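Local coordinates for protein FKBP-type peptidyl-prolyl cis-trans isomerase FkpA (Escherichia coli, PDB 1Q6H) that accelerates protein folding in the periplasm, catalysing cis-trans isomerization of peptidyl-proline bonds and acting as a chaperone, at residues L31-Y34 with M35-S38; S66-S69 with D70-E74; L166-L170 with D171-P175; G176-E179 with G180-I184. One frame throughout, in Å; residues are numbered along the deposited sequence.

Contact 1: residues L31-Y34 with M35-S38; sequences LGRY and MENS
Ser-38 turns its hydroxyl back on the preceding turn of the helix, where OG donates to Tyr-34 O at 2.9 Å. The same carbonyl accepts the regular helical bond from Ser-38 N at 3.0 Å, and the two donors reach it from opposite faces of its plane. OG lies beside its own backbone N (chi1 -57°), which keeps it over the centre of one face of the Tyr-34 ring, 4.0 Å above the plane. An alanine here would keep the helical bond but would probably leave Tyr-34 O with a single donor and that ring face without its hydroxyl. On another side of the helix the Arg-33 guanidinium presents its edge to the amide oxygen of Asn-37, NH1 to OD1 3.5 Å, with the two planes 65° apart; its stronger partner is Asp-70 of the second subunit, in a salt bridge. Further i to i+4 backbone bonds, such as Asn-37 N to Arg-33 O at 2.8 Å, set this spacing. The turns belong to helix 19-43, which packs on the second subunit: Leu-31 lies on Met-35 of that chain's helix 19-43, and Glu-36 on Ala-61 of its helix 51-62.

Contact 2: residues S66-S69 with D70-E74; sequences SKLS and DQEIE
Ser-69 and Glu-72 form a capping box at the start of helix 70-112. Ser-69 OG accepts from Glu-72 N at 3.0 Å, and in return the Glu-72 carboxylate takes the backbone N-H of Ser-69, N to OE1 2.8 Å and nearly straight at 170°. That N-H meets OE1 on its anti side, 20° out of the carboxylate plane. With OG between its own backbone N and carbonyl carbon (chi1 62°), Ser-69 faces the first turn, where OG also makes a weak bond to OE1. Each residue thus meets a backbone N-H of the other, fixing the entry to the helix. The close-packed side is apolar: Leu-68 CB rests on Ile-73 CG1 at 3.7 Å, and the patch continues into the second subunit, whose Tyr-25 packs on Leu-68 and whose Ala-29 packs on Ile-73. The looser side holds Asp-70, exposed and turned from the loop; its carboxylate forms a salt bridge with Arg-33 of the second subunit. A water joins it to the loop, donating to Leu-68 O and weakly to Asp-70 OD1. Leu-68 O also accepts from Ser-66 OG at 2.6 Å, in the carbonyl plane and on a lone pair.

Contact 3: residues L166-L170 with D171-P175; sequences LSFRL and DGVIP
Phe-168 lies with one ring face under the CG1 methyl of Val-173, a CH-pi contact in which CG1 stands 3.9 Å from the ring centroid and 29° off the ring normal. The closest approach is CG1 to CD1 at 3.5 Å, and the two side chains cross at about a right angle. The other methyl of Val-173, CG2, spans CE1 of the ring and the carbonyl of Leu-170, 3.5 Å from Leu-170 O. Phe-168 holds CG between its backbone N and carbonyl carbon (chi1 55°), which brings the ring to the valine. A serine in place of Phe-168 would probably open a gap beneath the Val-173 methyls and deprive Trp-177 of the ring whose plane stands about 80° to its own. A type I beta turn over residues 169-172 is closed by Gly-172 N donating to Arg-169 O at 2.9 Å, from above the carbonyl plane. Leu-170 O is hydrogen-bonded to Thr-178 OG1. The turn follows strand 166-169 and precedes helix 175-180. Val-173 and Ile-174 probably border the prolyl pocket, as their counterparts do in other FKBPs. Methyl on ring has no directional bond; the turn's shape rests on that packing and the backbone bond.

Contact 4: residues G176-E179 with G180-I184; sequences GWTE and GLKNI
Leu-181 brings CD1 against the benzene edge of the Trp-177 indole, near the ring plane and 3.3 Å from CE3, while CD2 lies 3.9 Å from CZ3. The leucine keeps CG beside its own backbone N (chi1 -65°), which folds the methyls back toward the indole one turn earlier. The Thr-178 and Lys-182 side chains lie side by side, pointing the same way; the extended lysine chain passes over Thr-178 O, CG to O 3.4 Å, and its ammonium forms a salt bridge with Asp-138. Thr-178 O is buried and has no hydrogen-bond partner in the model. The backbone bonds change from i to i+4 to i to i+3: Leu-181 N to Trp-177 O is 3.1 Å and straight at 170°, whereas Lys-182 N turns to Glu-179 O at 138°. Gly-180 sits where a CB would clash with Gly-176 O. Among the polar ends, Glu-179 OE2 and Asn-183 ND2 share a water, and the carboxylate also bonds Ser-119 and Thr-121. Trp-177 meets Tyr-146 and Phe-216 edge-to-face, and the helix packs against strands 141-150, 189-194 and 214-223 of the curved antiparallel sheet, as in the FKBP fold, whose ligand pocket in relatives has a tryptophan at its base.

In the fold
Contacts 1 and 2 belong to the N-terminal helical part and contacts 3 and 4 to the FKBP domain, on opposite sides of the chain's centre; the centres of contacts 2 and 4 are about 59 Å apart. Within one chain contacts 1 and 2 come no nearer than about 11 Å between nearest atoms, yet each touches the second subunit, and Arg-33 of one chain pairs with Asp-70 of the other, joining the two sites across the dimer. Contacts 3 and 4 lie about 10 Å apart between centres and touch directly, with Phe-168 CZ 3.4 Å from Trp-177 CE3. By analogy with other FKBPs, Trp-177 probably forms the base of the prolyl-binding pocket, with Val-173 and Ile-174 beside it, remote from contacts 1 and 2.

Contact 1: residues L31-Y34 with M35-S38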
loop_
_atom_site.group_PDB
_atom_site.type_symbol
_atom_site.label_atom_id
_atom_site.label_comp_id
_atom_site.label_asym_id
_atom_site.label_seq_id
_atom_site.Cartn_x
_atom_site.Cartn_y
_atom_site.Cartn_z
ATOM N N LEU A 31 2.616 -5.478 -15.433
ATOM C CA LEU A 31 3.576 -5.767 -14.369
ATOM C C LEU A 31 5.001 -5.375 -14.713
ATOM O O LEU A 31 5.718 -4.838 -13.886
ATOM C CB LEU A 31 3.512 -7.235 -13.989
ATOM C CG LEU A 31 2.201 -7.617 -13.292
ATOM C CD1 LEU A 31 1.995 -9.121 -13.227
ATOM C CD2 LEU A 31 2.129 -7.039 -11.893
ATOM N N GLY A 32 5.429 -5.658 -15.926
ATOM C CA GLY A 32 6.767 -5.292 -16.330
ATOM C C GLY A 32 6.947 -3.785 -16.321
ATOM O O GLY A 32 8.017 -3.283 -15.971
ATOM N N ARG A 33 5.892 -3.062 -16.689
ATOM C CA ARG A 33 5.961 -1.618 -16.741
ATOM C C ARG A 33 6.072 -1.063 -15.338
ATOM O O ARG A 33 6.795 -0.115 -15.091
ATOM C CB ARG A 33 4.729 -1.049 -17.437
ATOM C CG ARG A 33 4.663 0.460 -17.393
ATOM C CD ARG A 33 5.362 1.184 -18.545
ATOM N NE ARG A 33 4.379 1.798 -19.432
ATOM C CZ ARG A 33 3.630 2.854 -19.112
ATOM N NH1 ARG A 33 3.751 3.455 -17.926
ATOM N NH2 ARG A 33 2.751 3.314 -19.982
ATOM N N TYR A 34 5.303 -1.654 -14.430
ATOM C CA TYR A 34 5.342 -1.295 -13.032
ATOM C C TYR A 34 6.766 -1.443 -12.498
ATOM O O TYR A 34 7.263 -0.598 -11.764
ATOM C CB TYR A 34 4.418 -2.229 -12.245
ATOM C CG TYR A 34 4.642 -2.170 -10.755
ATOM C CD1 TYR A 34 4.171 -1.092 -10.015
ATOM C CD2 TYR A 34 5.350 -3.171 -10.089
ATOM C CE1 TYR A 34 4.369 -1.013 -8.661
ATOM C CE2 TYR A 34 5.558 -3.102 -8.714
ATOM C CZ TYR A 34 5.060 -2.014 -8.013
ATOM O OH TYR A 34 5.235 -1.910 -6.654
HETATM N N MSE A 35 7.396 -2.552 -12.853
HETATM C CA MSE A 35 8.757 -2.849 -12.429
HETATM C C MSE A 35 9.715 -1.826 -13.046
HETATM O O MSE A 35 10.554 -1.239 -12.351
HETATM C CB MSE A 35 9.149 -4.258 -12.900
HETATM C CG MSE A 35 10.221 -4.986 -12.069
HETATM SE SE MSE A 35 10.255 -4.481 -10.208
HETATM C CE MSE A 35 8.503 -5.243 -9.754
ATOM N N GLU A 36 9.582 -1.597 -14.347
ATOM C CA GLU A 36 10.445 -0.637 -15.023
ATOM C C GLU A 36 10.329 0.732 -14.342
ATOM O O GLU A 36 11.343 1.368 -14.040
ATOM C CB GLU A 36 10.123 -0.547 -16.512
ATOM C CG GLU A 36 11.053 0.374 -17.284
ATOM C CD GLU A 36 10.566 0.707 -18.696
ATOM O OE1 GLU A 36 9.400 1.180 -18.864
ATOM O OE2 GLU A 36 11.380 0.538 -19.645
ATOM N N ASN A 37 9.103 1.173 -14.095
ATOM C CA ASN A 37 8.893 2.451 -13.439
ATOM C C ASN A 37 9.560 2.510 -12.051
ATOM O O ASN A 37 10.123 3.546 -11.683
ATOM C CB ASN A 37 7.388 2.820 -13.363
ATOM C CG ASN A 37 6.773 3.137 -14.734
ATOM O OD1 ASN A 37 5.541 3.067 -14.918
ATOM N ND2 ASN A 37 7.621 3.479 -15.702
ATOM N N SER A 38 9.490 1.420 -11.281
ATOM C CA SER A 38 10.153 1.336 -9.974
ATOM C C SER A 38 11.659 1.522 -10.078
ATOM O O SER A 38 12.259 2.256 -9.297
ATOM C CB SER A 38 9.893 -0.018 -9.318
ATOM O OG SER A 38 8.505 -0.243 -9.180
#

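Contact 2: residues S66-S69 with D70-E74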
loop_
_atom_site.group_PDB
_atom_site.type_symbol
_atom_site.label_atom_id
_atom_site.label_comp_id
_atom_site.label_asym_id
_atom_site.label_seq_id
_atom_site.Cartn_x
_atom_site.Cartn_y
_atom_site.Cartn_z
ATOM N N SER A 66 13.534 -20.534 -7.605
ATOM C CA SER A 66 14.252 -19.363 -7.142
ATOM C C SER A 66 15.521 -19.723 -6.360
ATOM O O SER A 66 15.499 -20.602 -5.484
ATOM C CB SER A 66 13.373 -18.550 -6.232
ATOM O OG SER A 66 14.154 -17.504 -5.662
ATOM N N LYS A 67 16.614 -19.023 -6.666
ATOM C CA LYS A 67 17.881 -19.223 -5.981
ATOM C C LYS A 67 17.805 -18.649 -4.575
ATOM O O LYS A 67 18.676 -18.875 -3.751
ATOM C CB LYS A 67 19.038 -18.568 -6.750
ATOM C CG LYS A 67 19.373 -19.278 -8.042
ATOM C CD LYS A 67 20.328 -18.459 -8.926
ATOM C CE LYS A 67 20.825 -19.289 -10.115
ATOM N NZ LYS A 67 19.691 -19.831 -10.931
ATOM N N LEU A 68 16.728 -17.938 -4.297
ATOM C CA LEU A 68 16.501 -17.423 -2.970
ATOM C C LEU A 68 15.212 -18.001 -2.399
ATOM O O LEU A 68 14.175 -17.949 -3.054
ATOM C CB LEU A 68 16.383 -15.896 -3.051
ATOM C CG LEU A 68 17.647 -15.156 -3.478
ATOM C CD1 LEU A 68 17.380 -13.634 -3.507
ATOM C CD2 LEU A 68 18.807 -15.479 -2.573
ATOM N N SER A 69 15.269 -18.530 -1.182
ATOM C CA SER A 69 14.065 -19.020 -0.519
ATOM C C SER A 69 13.167 -17.820 -0.229
ATOM O O SER A 69 13.606 -16.677 -0.342
ATOM C CB SER A 69 14.453 -19.661 0.804
ATOM O OG SER A 69 15.050 -18.670 1.613
ATOM N N ASP A 70 11.941 -18.068 0.188
ATOM C CA ASP A 70 11.063 -16.983 0.547
ATOM C C ASP A 70 11.712 -16.179 1.675
ATOM O O ASP A 70 11.667 -14.945 1.692
ATOM C CB ASP A 70 9.695 -17.510 0.975
ATOM C CG ASP A 70 8.964 -18.206 -0.144
ATOM O OD1 ASP A 70 8.979 -17.712 -1.286
ATOM O OD2 ASP A 70 8.326 -19.260 0.015
ATOM N N GLN A 71 12.326 -16.864 2.626
ATOM C CA GLN A 71 12.959 -16.160 3.748
ATOM C C GLN A 71 14.087 -15.229 3.258
ATOM O O GLN A 71 14.236 -14.082 3.712
ATOM C CB GLN A 71 13.506 -17.155 4.766
ATOM C CG GLN A 71 14.469 -16.513 5.754
ATOM C CD GLN A 71 15.437 -17.515 6.349
ATOM O OE1 GLN A 71 16.339 -18.013 5.649
ATOM N NE2 GLN A 71 15.265 -17.815 7.638
ATOM N N GLU A 72 14.864 -15.717 2.314
ATOM C CA GLU A 72 15.981 -14.964 1.815
ATOM C C GLU A 72 15.484 -13.775 0.978
ATOM O O GLU A 72 16.028 -12.695 1.087
ATOM C CB GLU A 72 16.899 -15.863 1.017
ATOM C CG GLU A 72 17.600 -16.870 1.892
ATOM C CD GLU A 72 18.229 -18.024 1.120
ATOM O OE1 GLU A 72 17.738 -18.411 0.027
ATOM O OE2 GLU A 72 19.237 -18.559 1.641
ATOM N N ILE A 73 14.458 -13.995 0.154
ATOM C CA ILE A 73 13.857 -12.922 -0.616
ATOM C C ILE A 73 13.451 -11.788 0.328
ATOM O O ILE A 73 13.810 -10.628 0.087
ATOM C CB ILE A 73 12.647 -13.411 -1.373
ATOM C CG1 ILE A 73 13.072 -14.285 -2.556
ATOM C CG2 ILE A 73 11.816 -12.252 -1.843
ATOM C CD1 ILE A 73 11.939 -14.722 -3.371
ATOM N N GLU A 74 12.703 -12.124 1.388
ATOM C CA GLU A 74 12.259 -11.115 2.325
ATOM C C GLU A 74 13.440 -10.413 2.993
ATOM O O GLU A 74 13.441 -9.203 3.118
ATOM C CB GLU A 74 11.332 -11.681 3.419
ATOM C CG GLU A 74 10.490 -10.578 4.053
ATOM C CD GLU A 74 10.173 -10.769 5.535
ATOM O OE1 GLU A 74 9.671 -11.842 5.922
ATOM O OE2 GLU A 74 10.398 -9.805 6.315
HETATM O O HOH W 1 11.448 -18.672 -3.315
#

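Contact 3: residues L166-L170 with D171-P175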
loop_
_atom_site.group_PDB
_atom_site.type_symbol
_atom_site.label_atom_id
_atom_site.label_comp_id
_atom_site.label_asym_id
_atom_site.label_seq_id
_atom_site.Cartn_x
_atom_site.Cartn_y
_atom_site.Cartn_z
ATOM N N LEU A 166 -4.419 36.503 -5.273
ATOM C CA LEU A 166 -4.391 35.766 -4.016
ATOM C C LEU A 166 -4.544 36.729 -2.853
ATOM O O LEU A 166 -3.895 37.758 -2.813
ATOM C CB LEU A 166 -3.070 35.023 -3.881
ATOM C CG LEU A 166 -2.891 34.186 -2.609
ATOM C CD1 LEU A 166 -3.749 32.936 -2.692
ATOM C CD2 LEU A 166 -1.409 33.826 -2.379
ATOM N N SER A 167 -5.395 36.382 -1.900
ATOM C CA SER A 167 -5.584 37.201 -0.723
ATOM C C SER A 167 -5.080 36.475 0.529
ATOM O O SER A 167 -5.420 35.308 0.734
ATOM C CB SER A 167 -7.059 37.546 -0.590
ATOM O OG SER A 167 -7.330 38.035 0.702
ATOM N N PHE A 168 -4.257 37.151 1.340
ATOM C CA PHE A 168 -3.772 36.585 2.602
ATOM C C PHE A 168 -3.343 37.608 3.648
ATOM O O PHE A 168 -3.076 38.756 3.327
ATOM C CB PHE A 168 -2.594 35.672 2.354
ATOM C CG PHE A 168 -1.466 36.314 1.613
ATOM C CD1 PHE A 168 -0.460 36.986 2.296
ATOM C CD2 PHE A 168 -1.389 36.223 0.241
ATOM C CE1 PHE A 168 0.599 37.555 1.622
ATOM C CE2 PHE A 168 -0.330 36.795 -0.447
ATOM C CZ PHE A 168 0.661 37.467 0.250
ATOM N N ARG A 169 -3.286 37.166 4.898
ATOM C CA ARG A 169 -2.811 38.009 5.988
ATOM C C ARG A 169 -1.286 38.097 5.840
ATOM O O ARG A 169 -0.592 37.102 5.596
ATOM C CB ARG A 169 -3.249 37.461 7.347
ATOM C CG ARG A 169 -4.787 37.311 7.470
ATOM C CD ARG A 169 -5.284 36.744 8.807
ATOM N NE ARG A 169 -4.831 35.372 9.040
ATOM C CZ ARG A 169 -5.449 34.287 8.613
ATOM N NH1 ARG A 169 -6.574 34.371 7.913
ATOM N NH2 ARG A 169 -4.967 33.095 8.908
ATOM N N LEU A 170 -0.785 39.310 5.912
ATOM C CA LEU A 170 0.629 39.569 5.634
ATOM C C LEU A 170 1.579 38.710 6.444
ATOM O O LEU A 170 2.576 38.246 5.931
ATOM C CB LEU A 170 0.936 41.055 5.878
ATOM C CG LEU A 170 2.350 41.498 5.507
ATOM C CD1 LEU A 170 2.646 41.238 4.045
ATOM C CD2 LEU A 170 2.509 42.979 5.844
ATOM N N ASP A 171 1.272 38.466 7.707
ATOM C CA ASP A 171 2.175 37.652 8.489
ATOM C C ASP A 171 1.712 36.198 8.620
ATOM O O ASP A 171 2.119 35.499 9.541
ATOM C CB ASP A 171 2.477 38.305 9.848
ATOM C CG ASP A 171 1.262 38.446 10.697
ATOM O OD1 ASP A 171 0.206 37.954 10.289
ATOM O OD2 ASP A 171 1.263 39.033 11.791
ATOM N N GLY A 172 0.917 35.732 7.654
ATOM C CA GLY A 172 0.447 34.364 7.644
ATOM C C GLY A 172 1.111 33.545 6.549
ATOM O O GLY A 172 0.664 32.425 6.250
ATOM N N VAL A 173 2.176 34.083 5.950
ATOM C CA VAL A 173 2.880 33.413 4.841
ATOM C C VAL A 173 4.373 33.377 5.120
ATOM O O VAL A 173 4.802 33.804 6.171
ATOM C CB VAL A 173 2.663 34.167 3.534
ATOM C CG1 VAL A 173 1.213 34.056 3.129
ATOM C CG2 VAL A 173 3.082 35.643 3.685
ATOM N N ILE A 174 5.168 32.882 4.191
ATOM C CA ILE A 174 6.610 32.892 4.388
ATOM C C ILE A 174 7.161 34.302 4.651
ATOM O O ILE A 174 6.749 35.286 4.034
ATOM C CB ILE A 174 7.370 32.245 3.205
ATOM C CG1 ILE A 174 6.993 32.870 1.869
ATOM C CG2 ILE A 174 7.106 30.795 3.140
ATOM C CD1 ILE A 174 7.965 32.486 0.738
ATOM N N PRO A 175 8.135 34.360 5.539
ATOM C CA PRO A 175 8.740 35.608 6.002
ATOM C C PRO A 175 9.200 36.530 4.871
ATOM O O PRO A 175 9.156 37.750 4.978
ATOM C CB PRO A 175 9.978 35.108 6.782
ATOM C CG PRO A 175 9.715 33.758 7.142
ATOM C CD PRO A 175 8.781 33.173 6.140
#

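Contact 4: residues G176-E179 with G180-I184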
loop_
_atom_site.group_PDB
_atom_site.type_symbol
_atom_site.label_atom_id
_atom_site.label_comp_id
_atom_site.label_asym_id
_atom_site.label_seq_id
_atom_site.Cartn_x
_atom_site.Cartn_y
_atom_site.Cartn_z
ATOM N N GLY A 176 9.660 35.935 3.783
ATOM C CA GLY A 176 10.123 36.722 2.658
ATOM C C GLY A 176 9.013 37.609 2.095
ATOM O O GLY A 176 9.276 38.727 1.653
ATOM N N TRP A 177 7.785 37.084 2.081
ATOM C CA TRP A 177 6.651 37.805 1.588
ATOM C C TRP A 177 6.263 38.843 2.622
ATOM O O TRP A 177 6.000 39.988 2.277
ATOM C CB TRP A 177 5.464 36.879 1.279
ATOM C CG TRP A 177 5.399 36.422 -0.116
ATOM C CD1 TRP A 177 6.078 35.393 -0.666
ATOM C CD2 TRP A 177 4.589 36.960 -1.154
ATOM N NE1 TRP A 177 5.749 35.253 -1.995
ATOM C CE2 TRP A 177 4.819 36.197 -2.311
ATOM C CE3 TRP A 177 3.713 38.034 -1.233
ATOM C CZ2 TRP A 177 4.201 36.466 -3.521
ATOM C CZ3 TRP A 177 3.092 38.297 -2.423
ATOM C CH2 TRP A 177 3.338 37.515 -3.558
ATOM N N THR A 178 6.176 38.417 3.872
ATOM C CA THR A 178 5.829 39.314 4.960
ATOM C C THR A 178 6.694 40.573 4.977
ATOM O O THR A 178 6.187 41.677 5.079
ATOM C CB THR A 178 5.987 38.593 6.288
ATOM O OG1 THR A 178 5.114 37.455 6.333
ATOM C CG2 THR A 178 5.537 39.501 7.440
ATOM N N GLU A 179 8.002 40.387 4.898
ATOM C CA GLU A 179 8.935 41.498 4.845
ATOM C C GLU A 179 8.889 42.234 3.518
ATOM O O GLU A 179 8.842 43.460 3.484
ATOM C CB GLU A 179 10.352 40.960 5.017
ATOM C CG GLU A 179 11.453 41.989 4.879
ATOM C CD GLU A 179 12.838 41.362 4.966
ATOM O OE1 GLU A 179 12.980 40.100 5.213
ATOM O OE2 GLU A 179 13.795 42.140 4.793
ATOM N N GLY A 180 8.966 41.486 2.434
ATOM C CA GLY A 180 9.060 42.068 1.107
ATOM C C GLY A 180 7.972 43.056 0.757
ATOM O O GLY A 180 8.252 44.143 0.249
ATOM N N LEU A 181 6.720 42.700 1.035
ATOM C CA LEU A 181 5.598 43.539 0.617
ATOM C C LEU A 181 5.553 44.837 1.395
ATOM O O LEU A 181 4.984 45.828 0.944
ATOM C CB LEU A 181 4.271 42.782 0.731
ATOM C CG LEU A 181 4.103 41.575 -0.180
ATOM C CD1 LEU A 181 2.703 40.938 0.061
ATOM C CD2 LEU A 181 4.256 41.982 -1.649
ATOM N N LYS A 182 6.224 44.888 2.529
ATOM C CA LYS A 182 6.263 46.153 3.273
ATOM C C LYS A 182 7.083 47.245 2.554
ATOM O O LYS A 182 7.095 48.412 2.985
ATOM C CB LYS A 182 6.826 45.916 4.677
ATOM C CG LYS A 182 5.930 45.076 5.547
ATOM C CD LYS A 182 6.516 44.767 6.893
ATOM C CE LYS A 182 5.552 43.837 7.688
ATOM N NZ LYS A 182 6.127 43.283 8.880
ATOM N N ASN A 183 7.782 46.867 1.487
ATOM C CA ASN A 183 8.621 47.798 0.744
ATOM C C ASN A 183 7.895 48.542 -0.385
ATOM O O ASN A 183 8.522 49.324 -1.094
ATOM C CB ASN A 183 9.802 47.053 0.134
ATOM C CG ASN A 183 10.786 46.587 1.176
ATOM O OD1 ASN A 183 11.243 47.378 1.972
ATOM N ND2 ASN A 183 11.120 45.303 1.165
ATOM N N ILE A 184 6.600 48.270 -0.573
ATOM C CA ILE A 184 5.803 48.943 -1.580
ATOM C C ILE A 184 4.453 49.246 -0.946
ATOM O O ILE A 184 4.227 48.921 0.237
ATOM C CB ILE A 184 5.601 48.113 -2.863
ATOM C CG1 ILE A 184 5.150 46.675 -2.578
ATOM C CG2 ILE A 184 6.819 48.130 -3.730
ATOM C CD1 ILE A 184 4.669 45.961 -3.840
HETATM O O HOH W 2 12.827 44.631 3.736
#